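Local atomic coordinates of protein BOLA1, chloroplastic (Arabidopsis thaliana, PDB entry 4PUG), a protein that may act, alone or with glutaredoxins, as a redox-regulated transcriptional regulator or a factor in iron-sulfur cluster biogenesis, its glutaredoxin heterodimers binding a labile iron-sulfur cluster. Residues E12-E17 with V50-K55. Numbering follows the deposited sequence.
Sequences EKLQKE and VKIVSK
Leu14 reaches from helix 6-18 to Val50 and Ile52, two residues of strand 47-53 whose side chains emerge on the same face of the sheet. All the contact is apolar. The CD1 methyl of Leu14 carries most of it, lying 3.8 Å from CG1 of Val50, which the leucine meets at a slant. The same Leu14 CD1 is also 3.8 Å from CD1 of Ile52. The other methyl, Leu14 CD2, comes within 4.0 Å of that Ile52 CD1. The end of Ile52 therefore meets the forked tip of Leu14 through both branches, the two side chains running nearly perpendicular. In Ile52, CG1 stands anti to the carbonyl carbon (chi1 -47°), and the extended second torsion (168°) carries CD1 out to the leucine. Leu23 of the neighbouring strand 22-27 touches both Leu14 and Ile52, and Val69 of helix 62-72 also packs on Ile52.

The polar link lies nearby: Ser54 OG hydrogen-bonds to Leu18 O, tying the strand's exit to the helix end. With all three touching residues buried and only methyl groups meeting, Leu14 seats this turn of the helix on the central strand of the BolA-like domain through dispersion and the hydrophobic effect, without directional bonds.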
loop_
_atom_site.group_PDB
_atom_site.type_symbol
_atom_site.label_atom_id
_atom_site.label_comp_id
_atom_site.label_asym_id
_atom_site.label_seq_id
_atom_site.Cartn_x
_atom_site.Cartn_y
_atom_site.Cartn_z
ATOM N N GLU A 12 -4.097 -4.503 6.875
ATOM C CA GLU A 12 -4.189 -4.499 8.331
ATOM C C GLU A 12 -3.501 -3.273 8.908
ATOM O O GLU A 12 -4.101 -2.520 9.674
ATOM C CB GLU A 12 -3.582 -5.777 8.921
ATOM C CG GLU A 12 -3.705 -5.890 10.441
ATOM C CD GLU A 12 -2.496 -5.334 11.183
ATOM O OE1 GLU A 12 -1.509 -4.961 10.516
ATOM O OE2 GLU A 12 -2.530 -5.274 12.430
ATOM N N LYS A 13 -2.243 -3.076 8.525
ATOM C CA LYS A 13 -1.462 -1.935 8.995
ATOM C C LYS A 13 -2.113 -0.590 8.679
ATOM O O LYS A 13 -2.324 0.223 9.573
ATOM C CB LYS A 13 -0.046 -1.968 8.420
ATOM C CG LYS A 13 0.833 -0.854 8.948
ATOM C CD LYS A 13 2.140 -1.393 9.497
ATOM C CE LYS A 13 2.853 -0.338 10.328
ATOM N NZ LYS A 13 4.235 -0.752 10.699
ATOM N N LEU A 14 -2.432 -0.362 7.410
ATOM C CA LEU A 14 -3.027 0.909 6.995
ATOM C C LEU A 14 -4.374 1.171 7.662
ATOM O O LEU A 14 -4.613 2.267 8.177
ATOM C CB LEU A 14 -3.168 0.974 5.474
ATOM C CG LEU A 14 -1.852 0.969 4.699
ATOM C CD1 LEU A 14 -2.106 0.927 3.201
ATOM C CD2 LEU A 14 -1.010 2.181 5.073
ATOM N N GLN A 15 -5.244 0.167 7.661
ATOM C CA GLN A 15 -6.561 0.306 8.271
ATOM C C GLN A 15 -6.442 0.585 9.763
ATOM O O GLN A 15 -7.188 1.395 10.308
ATOM C CB GLN A 15 -7.405 -0.946 8.037
ATOM C CG GLN A 15 -8.856 -0.779 8.422
ATOM C CD GLN A 15 -9.563 0.259 7.572
ATOM O OE1 GLN A 15 -9.439 0.264 6.347
ATOM N NE2 GLN A 15 -10.307 1.150 8.219
ATOM N N LYS A 16 -5.496 -0.080 10.421
ATOM C CA LYS A 16 -5.291 0.131 11.851
ATOM C C LYS A 16 -4.745 1.528 12.159
ATOM O O LYS A 16 -5.232 2.199 13.066
ATOM C CB LYS A 16 -4.378 -0.946 12.456
ATOM C CG LYS A 16 -4.138 -0.758 13.950
ATOM C CD LYS A 16 -3.622 -2.023 14.618
ATOM C CE LYS A 16 -2.166 -2.284 14.282
ATOM N NZ LYS A 16 -1.262 -1.878 15.395
ATOM N N GLU A 17 -3.748 1.972 11.402
ATOM C CA GLU A 17 -3.090 3.245 11.708
ATOM C C GLU A 17 -3.852 4.497 11.261
ATOM O O GLU A 17 -3.814 5.523 11.940
ATOM C CB GLU A 17 -1.655 3.270 11.168
ATOM C CG GLU A 17 -0.713 2.324 11.895
ATOM C CD GLU A 17 -0.858 2.414 13.402
ATOM O OE1 GLU A 17 -0.857 3.544 13.935
ATOM O OE2 GLU A 17 -0.982 1.354 14.052
ATOM N N VAL A 50 -1.978 1.987 -4.077
ATOM C CA VAL A 50 -2.742 2.130 -2.845
ATOM C C VAL A 50 -3.452 3.478 -2.785
ATOM O O VAL A 50 -2.825 4.535 -2.904
ATOM C CB VAL A 50 -1.848 1.970 -1.597
ATOM C CG1 VAL A 50 -2.675 2.096 -0.329
ATOM C CG2 VAL A 50 -1.124 0.628 -1.630
ATOM N N LYS A 51 -4.769 3.433 -2.613
ATOM C CA LYS A 51 -5.540 4.642 -2.380
ATOM C C LYS A 51 -6.086 4.633 -0.959
ATOM O O LYS A 51 -6.764 3.691 -0.548
ATOM C CB LYS A 51 -6.678 4.784 -3.391
ATOM C CG LYS A 51 -7.573 5.983 -3.110
ATOM C CD LYS A 51 -8.627 6.183 -4.183
ATOM C CE LYS A 51 -9.486 7.397 -3.860
ATOM N NZ LYS A 51 -9.927 8.129 -5.080
ATOM N N ILE A 52 -5.770 5.681 -0.207
ATOM C CA ILE A 52 -6.201 5.791 1.178
ATOM C C ILE A 52 -6.965 7.092 1.404
ATOM O O ILE A 52 -6.410 8.184 1.273
ATOM C CB ILE A 52 -5.002 5.746 2.145
ATOM C CG1 ILE A 52 -4.059 4.599 1.781
ATOM C CG2 ILE A 52 -5.482 5.615 3.582
ATOM C CD1 ILE A 52 -2.724 4.652 2.494
ATOM N N VAL A 53 -8.245 6.964 1.738
ATOM C CA VAL A 53 -9.073 8.093 2.133
ATOM C C VAL A 53 -9.356 8.045 3.640
ATOM O O VAL A 53 -10.137 7.196 4.121
ATOM C CB VAL A 53 -10.396 8.134 1.346
ATOM C CG1 VAL A 53 -11.163 9.393 1.693
ATOM C CG2 VAL A 53 -10.116 8.078 -0.153
ATOM N N SER A 54 -8.715 8.973 4.355
ATOM C CA SER A 54 -8.692 9.011 5.812
ATOM C C SER A 54 -8.669 10.456 6.307
ATOM O O SER A 54 -8.115 11.331 5.639
ATOM C CB SER A 54 -7.442 8.296 6.321
ATOM O OG SER A 54 -7.066 8.781 7.594
ATOM N N LYS A 55 -9.237 10.692 7.489
ATOM C CA LYS A 55 -9.254 12.020 8.109
ATOM C C LYS A 55 -7.915 12.400 8.736
ATOM O O LYS A 55 -7.678 13.566 9.059
ATOM C CB LYS A 55 -10.336 12.091 9.189
ATOM C CG LYS A 55 -11.759 12.004 8.673
ATOM C CD LYS A 55 -12.736 11.755 9.813
ATOM C CE LYS A 55 -14.175 11.817 9.330
ATOM N NZ LYS A 55 -15.140 11.489 10.416
#